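PDB 1BEA: bifunctional amylase/serine protease inhibitor, which potently inhibits mammalian trypsin and specifically inhibits factor XIIa, the activated Hageman factor. Local coordinates for residues K41-C44 / C45-A49; D50-A53 / Y54-C57; Y23-S26 / R27-I31; V99-A102 / E103-A107. All blocks are in the same frame, centred on the assembly; numbering follows the deposited sequence.

Contact 1 of 4, residues K41-C44 / C45-A49; sequences KRRC and CRELA
K41 O and R42 O accept the backbone N-H groups of C45 and R46 in two nearly straight i to i+4 bonds, the second with R42 O 2.6 Å from R46 N, and C44 O takes L48 N at 2.9 Å. In this alpha-helical turn the R43-E47 link between them is less direct: E47 N stands 43° out of the carbonyl plane of R43, at 3.2 Å from R43 O.

On one flank the sulfur of C45 lies against K41, with C45 SG 3.7 Å from K41 CG. A first torsion of -72° sets the C45 sulfur anti to its carbonyl carbon, turning it back along the helix, where SG also comes within 3.3 Å of K41 O. The adjacent cysteines are the CC element of the cysteine framework shared across the prolamin clan, here within five disulfides: their sulfurs diverge, C44 SG bonding C20 of helix 18-29 and C45 SG bonding C104 of a later loop, so one turn of helix 37-49 ties down two separate parts of the chain.

On another flank E47 runs alongside R43, its CG 3.5 Å from R43 O. R43 NH2 and E47 OE2 are 4.4 Å apart, with the oxygen well out of the guanidinium plane, so any attraction is probably between charges alone. E47 OE1 accepts a hydrogen bond from the backbone N of S19, its firmer polar partner.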
ATOM      1  N   LYS A  41      -6.981   8.987   4.784  1.00 35.24           N
ATOM      2  CA  LYS A  41      -7.556   7.781   4.199  1.00 33.39           C
ATOM      3  C   LYS A  41      -7.949   8.030   2.768  1.00 34.31           C
ATOM      4  O   LYS A  41      -7.603   7.286   1.867  1.00 34.32           O
ATOM      5  CB  LYS A  41      -8.787   7.336   4.989  1.00 37.69           C
ATOM      6  CG  LYS A  41      -9.449   6.070   4.449  1.00 38.41           C
ATOM      7  CD  LYS A  41     -10.807   5.847   5.082  1.00 41.55           C
ATOM      8  CE  LYS A  41     -10.846   4.546   5.900  1.00 50.43           C
ATOM      9  NZ  LYS A  41     -12.023   4.419   6.855  1.00 52.90           N
ATOM     10  N   ARG A  42      -8.688   9.102   2.570  1.00 35.67           N
ATOM     11  CA  ARG A  42      -9.129   9.486   1.261  1.00 37.65           C
ATOM     12  C   ARG A  42      -7.985   9.448   0.253  1.00 37.20           C
ATOM     13  O   ARG A  42      -8.072   8.779  -0.772  1.00 41.33           O
ATOM     14  CB  ARG A  42      -9.676  10.902   1.327  1.00 43.62           C
ATOM     15  CG  ARG A  42     -10.675  11.240   0.244  1.00 60.69           C
ATOM     16  CD  ARG A  42     -11.291  12.600   0.478  1.00 73.05           C
ATOM     17  NE  ARG A  42     -10.297  13.632   0.220  1.00 87.99           N
ATOM     18  CZ  ARG A  42     -10.107  14.214  -0.964  1.00 95.66           C
ATOM     19  NH1 ARG A  42     -10.850  13.867  -2.020  1.00 98.88           N
ATOM     20  NH2 ARG A  42      -9.150  15.134  -1.092  1.00 97.30           N
ATOM     21  N   ARG A  43      -6.916  10.179   0.553  1.00 34.84           N
ATOM     22  CA  ARG A  43      -5.771  10.287  -0.346  1.00 30.56           C
ATOM     23  C   ARG A  43      -5.095   8.957  -0.659  1.00 27.87           C
ATOM     24  O   ARG A  43      -4.598   8.746  -1.764  1.00 31.20           O
ATOM     25  CB  ARG A  43      -4.795  11.337   0.215  1.00 32.82           C
ATOM     26  CG  ARG A  43      -5.424  12.743   0.298  1.00 29.01           C
ATOM     27  CD  ARG A  43      -4.435  13.813   0.711  1.00 43.83           C
ATOM     28  NE  ARG A  43      -3.064  13.458   0.348  1.00 52.41           N
ATOM     29  CZ  ARG A  43      -2.501  13.745  -0.829  1.00 56.63           C
ATOM     30  NH1 ARG A  43      -3.202  14.398  -1.754  1.00 59.25           N
ATOM     31  NH2 ARG A  43      -1.240  13.373  -1.089  1.00 49.93           N
ATOM     32  N   CYS A  44      -5.076   8.051   0.305  1.00 23.38           N
ATOM     33  CA  CYS A  44      -4.523   6.729   0.069  1.00 22.97           C
ATOM     34  C   CYS A  44      -5.511   5.953  -0.857  1.00 23.73           C
ATOM     35  O   CYS A  44      -5.138   5.343  -1.858  1.00 23.94           O
ATOM     36  CB  CYS A  44      -4.394   6.032   1.417  1.00 28.61           C
ATOM     37  SG  CYS A  44      -4.302   4.224   1.313  1.00 25.62           S
ATOM     38  N   CYS A  45      -6.788   6.007  -0.501  1.00 26.68           N
ATOM     39  CA  CYS A  45      -7.836   5.324  -1.255  1.00 24.96           C
ATOM     40  C   CYS A  45      -7.801   5.821  -2.664  1.00 25.05           C
ATOM     41  O   CYS A  45      -7.762   5.054  -3.592  1.00 24.46           O
ATOM     42  CB  CYS A  45      -9.205   5.605  -0.649  1.00 27.63           C
ATOM     43  SG  CYS A  45      -9.431   4.736   0.950  1.00 25.80           S
ATOM     44  N   ARG A  46      -7.813   7.127  -2.820  1.00 23.02           N
ATOM     45  CA  ARG A  46      -7.750   7.710  -4.147  1.00 26.25           C
ATOM     46  C   ARG A  46      -6.588   7.133  -4.940  1.00 26.52           C
ATOM     47  O   ARG A  46      -6.747   6.817  -6.118  1.00 28.06           O
ATOM     48  CB  ARG A  46      -7.595   9.215  -4.020  1.00 33.77           C
ATOM     49  CG  ARG A  46      -8.109   9.997  -5.194  1.00 52.28           C
ATOM     50  CD  ARG A  46      -7.014  10.096  -6.231  1.00 65.26           C
ATOM     51  NE  ARG A  46      -6.547  11.465  -6.406  1.00 77.47           N
ATOM     52  CZ  ARG A  46      -5.268  11.833  -6.366  1.00 85.39           C
ATOM     53  NH1 ARG A  46      -4.306  10.930  -6.155  1.00 87.24           N
ATOM     54  NH2 ARG A  46      -4.948  13.112  -6.540  1.00 91.12           N
ATOM     55  N   GLU A  47      -5.419   6.985  -4.316  1.00 18.75           N
ATOM     56  CA  GLU A  47      -4.248   6.451  -5.015  1.00 20.94           C
ATOM     57  C   GLU A  47      -4.379   4.971  -5.416  1.00 23.67           C
ATOM     58  O   GLU A  47      -3.902   4.542  -6.486  1.00 22.38           O
ATOM     59  CB  GLU A  47      -2.997   6.613  -4.137  1.00 22.52           C
ATOM     60  CG  GLU A  47      -2.346   7.940  -4.312  1.00 22.54           C
ATOM     61  CD  GLU A  47      -1.361   8.271  -3.203  1.00 27.79           C
ATOM     62  OE1 GLU A  47      -0.963   7.360  -2.438  1.00 20.84           O
ATOM     63  OE2 GLU A  47      -0.984   9.456  -3.107  1.00 21.05           O
ATOM     64  N   LEU A  48      -4.988   4.196  -4.525  1.00 19.03           N
ATOM     65  CA  LEU A  48      -5.208   2.778  -4.743  1.00 23.28           C
ATOM     66  C   LEU A  48      -6.238   2.570  -5.858  1.00 25.98           C
ATOM     67  O   LEU A  48      -6.148   1.630  -6.649  1.00 29.71           O
ATOM     68  CB  LEU A  48      -5.703   2.149  -3.435  1.00 24.93           C
ATOM     69  CG  LEU A  48      -5.646   0.625  -3.184  1.00 26.25           C
ATOM     70  CD1 LEU A  48      -4.316   0.003  -3.603  1.00 20.08           C
ATOM     71  CD2 LEU A  48      -5.892   0.398  -1.687  1.00 13.50           C
ATOM     72  N   ALA A  49      -7.217   3.453  -5.945  1.00 25.43           N
ATOM     73  CA  ALA A  49      -8.207   3.312  -6.995  1.00 25.45           C
ATOM     74  C   ALA A  49      -7.700   3.722  -8.374  1.00 27.84           C
ATOM     75  O   ALA A  49      -8.278   3.279  -9.390  1.00 26.93           O
ATOM     76  CB  ALA A  49      -9.415   4.109  -6.666  1.00 24.16           C
TER

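Contact 2 of 4, residues D50-A53 / Y54-C57; sequences DIPA and YCRC
A53 and R56 meet in the turn that leads into helix 56-65, at the C-R-C element of the family's cysteine framework, where C55 and C57 flank R56 and form disulfides with C6 and C115. The arginine folds back over the turn. Extended from CG to NE, it lays its guanidinium against the A53 backbone, with A53 CA 3.4 Å above the plane and displaced toward the rim. R56 NE donates to I51 O at 2.7 Å, although an angle of 134° at the hydrogen leaves the bond bent. Outside the turn, NH2 bonds A49 O of helix 37-49, and NH1 bonds A107 O. Two i to i+3 backbone bonds close the turn, C55 N to P52 O and R56 N to A53 O, the latter with its donor 64° out of the carbonyl plane.

Y54 packs back on P52 in a CH-pi contact, P52 CB lying 3.7 Å from the ring centroid, over one face and toward the rim. A first torsion of 49° puts the Y54 ring between its own backbone N and carbonyl carbon, swung toward the proline. Water 1 bridges the turn, donating to A53 O at 3.2 Å and accepting from C57 N at the same distance.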
ATOM      1  N   ASP A  50      -6.653   4.558  -8.436  1.00 28.06           N
ATOM      2  CA  ASP A  50      -6.111   4.992  -9.752  1.00 24.50           C
ATOM      3  C   ASP A  50      -5.361   3.839 -10.407  1.00 26.15           C
ATOM      4  O   ASP A  50      -5.011   3.873 -11.588  1.00 24.94           O
ATOM      5  CB  ASP A  50      -5.163   6.186  -9.599  1.00 34.01           C
ATOM      6  CG  ASP A  50      -5.905   7.523  -9.538  1.00 41.10           C
ATOM      7  OD1 ASP A  50      -6.975   7.663 -10.157  1.00 48.76           O
ATOM      8  OD2 ASP A  50      -5.423   8.451  -8.857  1.00 51.84           O
ATOM      9  N   ILE A  51      -5.111   2.812  -9.611  1.00 21.74           N
ATOM     10  CA  ILE A  51      -4.438   1.639 -10.085  1.00 21.98           C
ATOM     11  C   ILE A  51      -5.530   0.679 -10.596  1.00 25.42           C
ATOM     12  O   ILE A  51      -6.597   0.541  -9.991  1.00 26.95           O
ATOM     13  CB  ILE A  51      -3.634   0.995  -8.953  1.00 18.40           C
ATOM     14  CG1 ILE A  51      -2.332   1.795  -8.723  1.00 17.54           C
ATOM     15  CG2 ILE A  51      -3.333  -0.414  -9.294  1.00 10.85           C
ATOM     16  CD1 ILE A  51      -1.589   1.449  -7.454  1.00 20.45           C
ATOM     17  N   PRO A  52      -5.303   0.072 -11.766  1.00 28.71           N
ATOM     18  CA  PRO A  52      -6.262  -0.872 -12.363  1.00 25.06           C
ATOM     19  C   PRO A  52      -6.608  -1.934 -11.367  1.00 25.11           C
ATOM     20  O   PRO A  52      -5.742  -2.419 -10.679  1.00 25.17           O
ATOM     21  CB  PRO A  52      -5.525  -1.459 -13.562  1.00 24.61           C
ATOM     22  CG  PRO A  52      -4.213  -0.692 -13.686  1.00 28.21           C
ATOM     23  CD  PRO A  52      -4.143   0.353 -12.634  1.00 28.21           C
ATOM     24  N   ALA A  53      -7.884  -2.274 -11.287  1.00 28.45           N
ATOM     25  CA  ALA A  53      -8.364  -3.263 -10.343  1.00 29.03           C
ATOM     26  C   ALA A  53      -7.517  -4.505 -10.288  1.00 26.27           C
ATOM     27  O   ALA A  53      -7.199  -4.983  -9.207  1.00 27.38           O
ATOM     28  CB  ALA A  53      -9.796  -3.631 -10.669  1.00 32.20           C
ATOM     29  N   TYR A  54      -7.128  -5.038 -11.441  1.00 26.14           N
ATOM     30  CA  TYR A  54      -6.308  -6.272 -11.448  1.00 28.73           C
ATOM     31  C   TYR A  54      -4.938  -6.182 -10.757  1.00 30.17           C
ATOM     32  O   TYR A  54      -4.391  -7.206 -10.332  1.00 24.76           O
ATOM     33  CB  TYR A  54      -6.115  -6.830 -12.875  1.00 31.84           C
ATOM     34  CG  TYR A  54      -5.664  -5.829 -13.916  1.00 40.41           C
ATOM     35  CD1 TYR A  54      -6.587  -4.976 -14.548  1.00 44.70           C
ATOM     36  CD2 TYR A  54      -4.312  -5.734 -14.280  1.00 52.34           C
ATOM     37  CE1 TYR A  54      -6.176  -4.044 -15.519  1.00 53.07           C
ATOM     38  CE2 TYR A  54      -3.870  -4.795 -15.260  1.00 58.39           C
ATOM     39  CZ  TYR A  54      -4.811  -3.954 -15.876  1.00 60.52           C
ATOM     40  OH  TYR A  54      -4.394  -3.029 -16.835  1.00 65.88           O
ATOM     41  N   CYS A  55      -4.394  -4.970 -10.649  1.00 28.13           N
ATOM     42  CA  CYS A  55      -3.094  -4.744 -10.006  1.00 28.35           C
ATOM     43  C   CYS A  55      -3.184  -4.214  -8.576  1.00 28.19           C
ATOM     44  O   CYS A  55      -2.145  -4.018  -7.957  1.00 25.06           O
ATOM     45  CB  CYS A  55      -2.270  -3.707 -10.780  1.00 30.34           C
ATOM     46  SG  CYS A  55      -1.782  -4.173 -12.465  1.00 26.46           S
ATOM     47  N   ARG A  56      -4.386  -4.009  -8.038  1.00 23.66           N
ATOM     48  CA  ARG A  56      -4.493  -3.425  -6.717  1.00 19.24           C
ATOM     49  C   ARG A  56      -3.820  -4.209  -5.604  1.00 25.04           C
ATOM     50  O   ARG A  56      -3.085  -3.632  -4.796  1.00 29.86           O
ATOM     51  CB  ARG A  56      -5.948  -3.091  -6.425  1.00 18.26           C
ATOM     52  CG  ARG A  56      -6.318  -1.746  -7.031  1.00 21.62           C
ATOM     53  CD  ARG A  56      -7.798  -1.549  -7.193  1.00 26.30           C
ATOM     54  NE  ARG A  56      -8.173  -0.434  -8.083  1.00 23.16           N
ATOM     55  CZ  ARG A  56      -9.415  -0.228  -8.518  1.00 25.81           C
ATOM     56  NH1 ARG A  56     -10.370  -1.054  -8.148  1.00 19.58           N
ATOM     57  NH2 ARG A  56      -9.706   0.777  -9.323  1.00 17.85           N
ATOM     58  N   CYS A  57      -3.992  -5.519  -5.564  1.00 23.75           N
ATOM     59  CA  CYS A  57      -3.350  -6.312  -4.499  1.00 29.81           C
ATOM     60  C   CYS A  57      -1.822  -6.315  -4.629  1.00 28.42           C
ATOM     61  O   CYS A  57      -1.075  -6.344  -3.649  1.00 27.35           O
ATOM     62  CB  CYS A  57      -3.862  -7.760  -4.518  1.00 33.15           C
ATOM     63  SG  CYS A  57      -5.623  -8.022  -4.104  1.00 35.33           S
TER
HETATM   64  O   HOH W   1      -5.847  -7.314  -7.477  1.00 27.14           O

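Contact 3 of 4, residues Y23-S26 / R27-I31; sequences YVTS and RTCGI
T25 and I31 meet through the hydroxyl of the threonine, which donates to the backbone carbonyl of the isoleucine with OG1 2.8 Å from I31 O. The hydroxyl reaches it because a first torsion of 57° places T25 OG1 between the backbone N and the carbonyl carbon. In return I31 N donates to T25 O at 3.1 Å, so the same pair is joined twice. I31 CD1 also lies 3.9 Å from T25 OG1, the two side chains crossing at a slant.

T25 O also takes a weak bond from C29 N, and S26 O a weak one from G30 N, whose angle at the hydrogen is only 121°. One turn earlier, V24 O is gripped twice by T28: T28 N at 3.1 Å and T28 OG1 at 3.0 Å come from opposite faces of the carbonyl plane. A valine at T28 lacks the hydroxyl, and V24 O would probably be left with one of its two T28 donors.

Further out, S26 OG turns back to W22 O, within the same helix. V24, T25 and T28 all lean on Q91 of helix 88-95, while C29 is fixed by its disulfide to C86. The chain leaves helical geometry at G30, whose positive phi of 81° would jam a CB against the preceding carbonyl oxygen. This is a helix C-terminus ended by a positive-phi glycine, and it opens onto the protease-binding loop that carries the cleaved R34-L35 bond, the side chains of S26 and R34 being about 9 Å apart.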
ATOM      1  N   TYR A  23      -0.611   6.904   5.884  1.00 21.02           N
ATOM      2  CA  TYR A  23      -1.876   6.587   6.532  1.00 24.65           C
ATOM      3  C   TYR A  23      -1.600   5.365   7.448  1.00 22.97           C
ATOM      4  O   TYR A  23      -2.032   5.317   8.587  1.00 26.11           O
ATOM      5  CB  TYR A  23      -2.928   6.269   5.470  1.00 24.39           C
ATOM      6  CG  TYR A  23      -4.227   5.721   6.017  1.00 28.40           C
ATOM      7  CD1 TYR A  23      -4.727   6.164   7.239  1.00 31.08           C
ATOM      8  CD2 TYR A  23      -4.973   4.790   5.301  1.00 27.39           C
ATOM      9  CE1 TYR A  23      -5.931   5.697   7.735  1.00 34.33           C
ATOM     10  CE2 TYR A  23      -6.189   4.314   5.791  1.00 25.71           C
ATOM     11  CZ  TYR A  23      -6.664   4.774   7.009  1.00 34.46           C
ATOM     12  OH  TYR A  23      -7.864   4.306   7.529  1.00 39.95           O
ATOM     13  N   VAL A  24      -0.839   4.409   6.950  1.00 22.27           N
ATOM     14  CA  VAL A  24      -0.509   3.235   7.708  1.00 21.03           C
ATOM     15  C   VAL A  24       0.374   3.535   8.910  1.00 25.93           C
ATOM     16  O   VAL A  24       0.162   2.948   9.972  1.00 27.28           O
ATOM     17  CB  VAL A  24       0.207   2.196   6.838  1.00 21.46           C
ATOM     18  CG1 VAL A  24       0.857   1.144   7.699  1.00 17.80           C
ATOM     19  CG2 VAL A  24      -0.791   1.545   5.910  1.00 23.08           C
ATOM     20  N   THR A  25       1.368   4.416   8.774  1.00 17.84           N
ATOM     21  CA  THR A  25       2.244   4.717   9.919  1.00 21.47           C
ATOM     22  C   THR A  25       1.557   5.610  10.971  1.00 28.45           C
ATOM     23  O   THR A  25       1.928   5.627  12.176  1.00 26.73           O
ATOM     24  CB  THR A  25       3.558   5.404   9.493  1.00 20.12           C
ATOM     25  OG1 THR A  25       3.273   6.605   8.766  1.00 15.19           O
ATOM     26  CG2 THR A  25       4.352   4.504   8.660  1.00 14.59           C
ATOM     27  N   SER A  26       0.558   6.354  10.511  1.00 22.96           N
ATOM     28  CA  SER A  26      -0.164   7.228  11.389  1.00 29.53           C
ATOM     29  C   SER A  26      -0.781   6.354  12.437  1.00 32.15           C
ATOM     30  O   SER A  26      -0.565   6.560  13.633  1.00 36.38           O
ATOM     31  CB  SER A  26      -1.253   7.940  10.622  1.00 28.94           C
ATOM     32  OG  SER A  26      -0.686   8.964   9.842  1.00 34.59           O
ATOM     33  N   ARG A  27      -1.516   5.350  11.960  1.00 32.25           N
ATOM     34  CA  ARG A  27      -2.214   4.396  12.821  1.00 29.43           C
ATOM     35  C   ARG A  27      -1.366   3.426  13.638  1.00 25.76           C
ATOM     36  O   ARG A  27      -1.521   3.303  14.842  1.00 31.64           O
ATOM     37  CB  ARG A  27      -3.222   3.600  11.999  1.00 30.69           C
ATOM     38  CG  ARG A  27      -4.012   2.625  12.842  1.00 38.67           C
ATOM     39  CD  ARG A  27      -5.362   2.343  12.232  1.00 44.91           C
ATOM     40  NE  ARG A  27      -6.252   1.467  13.016  1.00 51.82           N
ATOM     41  CZ  ARG A  27      -5.889   0.435  13.786  1.00 54.99           C
ATOM     42  NH1 ARG A  27      -4.620   0.078  13.944  1.00 55.35           N
ATOM     43  NH2 ARG A  27      -6.829  -0.278  14.396  1.00 62.99           N
ATOM     44  N   THR A  28      -0.456   2.720  13.003  1.00 26.88           N
ATOM     45  CA  THR A  28       0.337   1.753  13.737  1.00 27.89           C
ATOM     46  C   THR A  28       1.505   2.345  14.508  1.00 29.32           C
ATOM     47  O   THR A  28       1.791   1.913  15.624  1.00 26.01           O
ATOM     48  CB  THR A  28       0.850   0.706  12.791  1.00 26.54           C
ATOM     49  OG1 THR A  28       1.815   1.302  11.907  1.00 29.91           O
ATOM     50  CG2 THR A  28      -0.330   0.139  11.992  1.00 26.61           C
ATOM     51  N   CYS A  29       2.175   3.324  13.919  1.00 22.38           N
ATOM     52  CA  CYS A  29       3.291   3.924  14.597  1.00 25.49           C
ATOM     53  C   CYS A  29       2.979   5.234  15.261  1.00 25.21           C
ATOM     54  O   CYS A  29       3.788   5.678  16.083  1.00 27.10           O
ATOM     55  CB  CYS A  29       4.434   4.190  13.647  1.00 19.64           C
ATOM     56  SG  CYS A  29       4.880   2.776  12.643  1.00 31.23           S
ATOM     57  N   GLY A  30       1.865   5.880  14.921  1.00 24.24           N
ATOM     58  CA  GLY A  30       1.585   7.173  15.549  1.00 24.29           C
ATOM     59  C   GLY A  30       2.349   8.350  14.904  1.00 26.51           C
ATOM     60  O   GLY A  30       2.404   9.437  15.452  1.00 23.51           O
ATOM     61  N   ILE A  31       2.952   8.134  13.738  1.00 27.34           N
ATOM     62  CA  ILE A  31       3.627   9.216  13.068  1.00 25.27           C
ATOM     63  C   ILE A  31       3.166   9.354  11.616  1.00 22.70           C
ATOM     64  O   ILE A  31       2.962   8.374  10.886  1.00 15.47           O
ATOM     65  CB  ILE A  31       5.167   9.080  13.100  1.00 32.93           C
ATOM     66  CG1 ILE A  31       5.570   7.942  12.190  1.00 35.97           C
ATOM     67  CG2 ILE A  31       5.705   8.963  14.588  1.00 25.04           C
ATOM     68  CD1 ILE A  31       6.050   8.445  10.885  1.00 41.84           C
TER

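Contact 4 of 4, residues V99-A102 / E103-A107; sequences VTEA and ECNLA
V99 and L106 are joined by a backbone bond of good geometry: L106 N approaches V99 O at 2.9 Å, in the carbonyl plane and on a lone pair. T100 O draws in two donors. N105 N lies 2.7 Å from it but 53° out of the carbonyl plane, and E103 N adds a weak bond. The second closes a beta turn, in which E101 and A102 keep helix-like backbone angles.

Among the van der Waals contacts, the side chain of N105 folds close against E101. Its CG, anti to the backbone N (chi1 -161°), carries the amide to where ND2 is 3.2 Å from E101 CB. E101 is poorly ordered, however, so this closeness should be read with caution. E103 bends at its second torsion and sits against the turn, with CB 3.6 Å from T100 O and CG 3.7 Å from A102 C.

The polar contacts of the side chains centre on E103. Water 2 donates to E103 OE2 at 2.7 Å and, weakly, to A102 O. The other oxygen, OE1, is hydrogen-bonded to the hydroxyl of Y23 and makes a long, weak ion pair with K41. Replacing E103 by a leucine would probably leave the Y23 hydroxyl and water 2 without this partner and the K41 charge without its distant mate.

The loop follows helix 88-95 and is tied to helix 37-49 by the C104-C45 disulfide. L106 packs on L48 and A49 of that helix and also on R56 of helix 56-65, whose L60 receives V99.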
ATOM      1  N   VAL A  99      -7.774  -2.517   0.997  1.00 26.30           N
ATOM      2  CA  VAL A  99      -8.854  -2.714   0.000  1.00 30.28           C
ATOM      3  C   VAL A  99     -10.240  -2.996   0.593  1.00 33.42           C
ATOM      4  O   VAL A  99     -11.283  -2.753  -0.040  1.00 34.06           O
ATOM      5  CB  VAL A  99      -8.567  -3.888  -0.978  1.00 31.93           C
ATOM      6  CG1 VAL A  99      -7.283  -3.645  -1.701  1.00 28.57           C
ATOM      7  CG2 VAL A  99      -8.525  -5.217  -0.225  1.00 27.04           C
ATOM      8  N   THR A 100     -10.229  -3.534   1.801  1.00 36.18           N
ATOM      9  CA  THR A 100     -11.434  -3.896   2.506  1.00 35.41           C
ATOM     10  C   THR A 100     -12.464  -2.818   2.558  1.00 35.76           C
ATOM     11  O   THR A 100     -12.119  -1.639   2.560  1.00 37.11           O
ATOM     12  CB  THR A 100     -11.079  -4.256   3.884  1.00 34.57           C
ATOM     13  OG1 THR A 100     -10.066  -5.239   3.802  1.00 39.30           O
ATOM     14  CG2 THR A 100     -12.272  -4.820   4.624  1.00 41.24           C
ATOM     15  N   GLU A 101     -13.736  -3.221   2.620  1.00 41.68           N
ATOM     16  CA  GLU A 101     -14.853  -2.271   2.701  1.00 44.81           C
ATOM     17  C   GLU A 101     -14.789  -1.502   4.015  1.00 39.89           C
ATOM     18  O   GLU A 101     -15.424  -0.452   4.169  1.00 38.45           O
ATOM     19  CB  GLU A 101     -16.194  -2.992   2.558  1.00 50.68           C
ATOM     20  CG  GLU A 101     -16.320  -4.265   3.357  1.00 68.45           C
ATOM     21  CD  GLU A 101     -17.785  -4.618   3.663  1.00 81.70           C
ATOM     22  OE1 GLU A 101     -18.664  -3.732   3.494  1.00 86.28           O
ATOM     23  OE2 GLU A 101     -18.057  -5.780   4.072  1.00 88.68           O
ATOM     24  N   ALA A 102     -14.012  -2.035   4.959  1.00 37.80           N
ATOM     25  CA  ALA A 102     -13.795  -1.369   6.251  1.00 35.48           C
ATOM     26  C   ALA A 102     -12.920  -0.173   5.908  1.00 33.68           C
ATOM     27  O   ALA A 102     -13.079   0.926   6.441  1.00 31.95           O
ATOM     28  CB  ALA A 102     -13.050  -2.288   7.192  1.00 32.71           C
ATOM     29  N   GLU A 103     -12.005  -0.387   4.973  1.00 28.00           N
ATOM     30  CA  GLU A 103     -11.131   0.685   4.580  1.00 25.52           C
ATOM     31  C   GLU A 103     -11.533   1.335   3.261  1.00 25.05           C
ATOM     32  O   GLU A 103     -12.524   2.017   3.211  1.00 25.93           O
ATOM     33  CB  GLU A 103      -9.705   0.164   4.566  1.00 26.80           C
ATOM     34  CG  GLU A 103      -9.241  -0.334   5.945  1.00 25.36           C
ATOM     35  CD  GLU A 103      -9.124   0.797   6.968  1.00 34.60           C
ATOM     36  OE1 GLU A 103      -8.909   1.969   6.565  1.00 25.78           O
ATOM     37  OE2 GLU A 103      -9.241   0.519   8.182  1.00 32.99           O
ATOM     38  N   CYS A 104     -10.795   1.126   2.177  1.00 28.92           N
ATOM     39  CA  CYS A 104     -11.129   1.816   0.922  1.00 25.87           C
ATOM     40  C   CYS A 104     -12.264   1.219   0.127  1.00 28.84           C
ATOM     41  O   CYS A 104     -12.831   1.874  -0.739  1.00 27.12           O
ATOM     42  CB  CYS A 104      -9.889   1.897   0.010  1.00 25.29           C
ATOM     43  SG  CYS A 104      -8.533   2.958   0.616  1.00 25.67           S
ATOM     44  N   ASN A 105     -12.589  -0.030   0.418  1.00 31.87           N
ATOM     45  CA  ASN A 105     -13.640  -0.760  -0.292  1.00 32.16           C
ATOM     46  C   ASN A 105     -13.489  -0.715  -1.804  1.00 32.55           C
ATOM     47  O   ASN A 105     -14.352  -0.203  -2.530  1.00 25.99           O
ATOM     48  CB  ASN A 105     -15.020  -0.257   0.070  1.00 30.17           C
ATOM     49  CG  ASN A 105     -16.069  -1.266  -0.270  1.00 33.74           C
ATOM     50  OD1 ASN A 105     -17.245  -0.965  -0.287  1.00 41.74           O
ATOM     51  ND2 ASN A 105     -15.639  -2.493  -0.543  1.00 35.37           N
ATOM     52  N   LEU A 106     -12.391  -1.290  -2.274  1.00 32.88           N
ATOM     53  CA  LEU A 106     -12.127  -1.306  -3.703  1.00 33.69           C
ATOM     54  C   LEU A 106     -12.007  -2.730  -4.229  1.00 34.69           C
ATOM     55  O   LEU A 106     -11.345  -3.577  -3.622  1.00 32.16           O
ATOM     56  CB  LEU A 106     -10.835  -0.555  -3.999  1.00 30.12           C
ATOM     57  CG  LEU A 106     -10.959   0.955  -3.884  1.00 24.81           C
ATOM     58  CD1 LEU A 106      -9.597   1.563  -3.607  1.00 26.31           C
ATOM     59  CD2 LEU A 106     -11.577   1.479  -5.168  1.00 20.14           C
ATOM     60  N   ALA A 107     -12.645  -2.967  -5.371  1.00 34.04           N
ATOM     61  CA  ALA A 107     -12.622  -4.273  -6.015  1.00 33.43           C
ATOM     62  C   ALA A 107     -11.225  -4.592  -6.600  1.00 33.69           C
ATOM     63  O   ALA A 107     -10.502  -3.704  -7.057  1.00 37.29           O
ATOM     64  CB  ALA A 107     -13.706  -4.311  -7.135  1.00 27.65           C
TER
HETATM   65  O   HOH W   2     -11.102   2.367   8.937  1.00 58.70           O

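Contact 1 is a turn of helix 37-49 held mainly by i to i+4 backbone bonds; contact 3, on the preceding helix 18-29, frays into weak bonds at its helix end and adds threonine hydroxyls. Contact 2 adds an arginine and a water to its turn bonds, while contact 4 closes on backbone bonds plus a water. Contact 4 lies largely at the surface; the other three are partly buried, contact 3 having the most buried residues. Contacts 1 and 4, linked by C45-C104, each touch the other three: contact 1 through A49-R56 and K41-Y23, contact 4 through A107-R56 and E103-Y23. Contacts 2 and 3 lie on opposite sides of the chain's centre, nearest atoms about 12 Å apart.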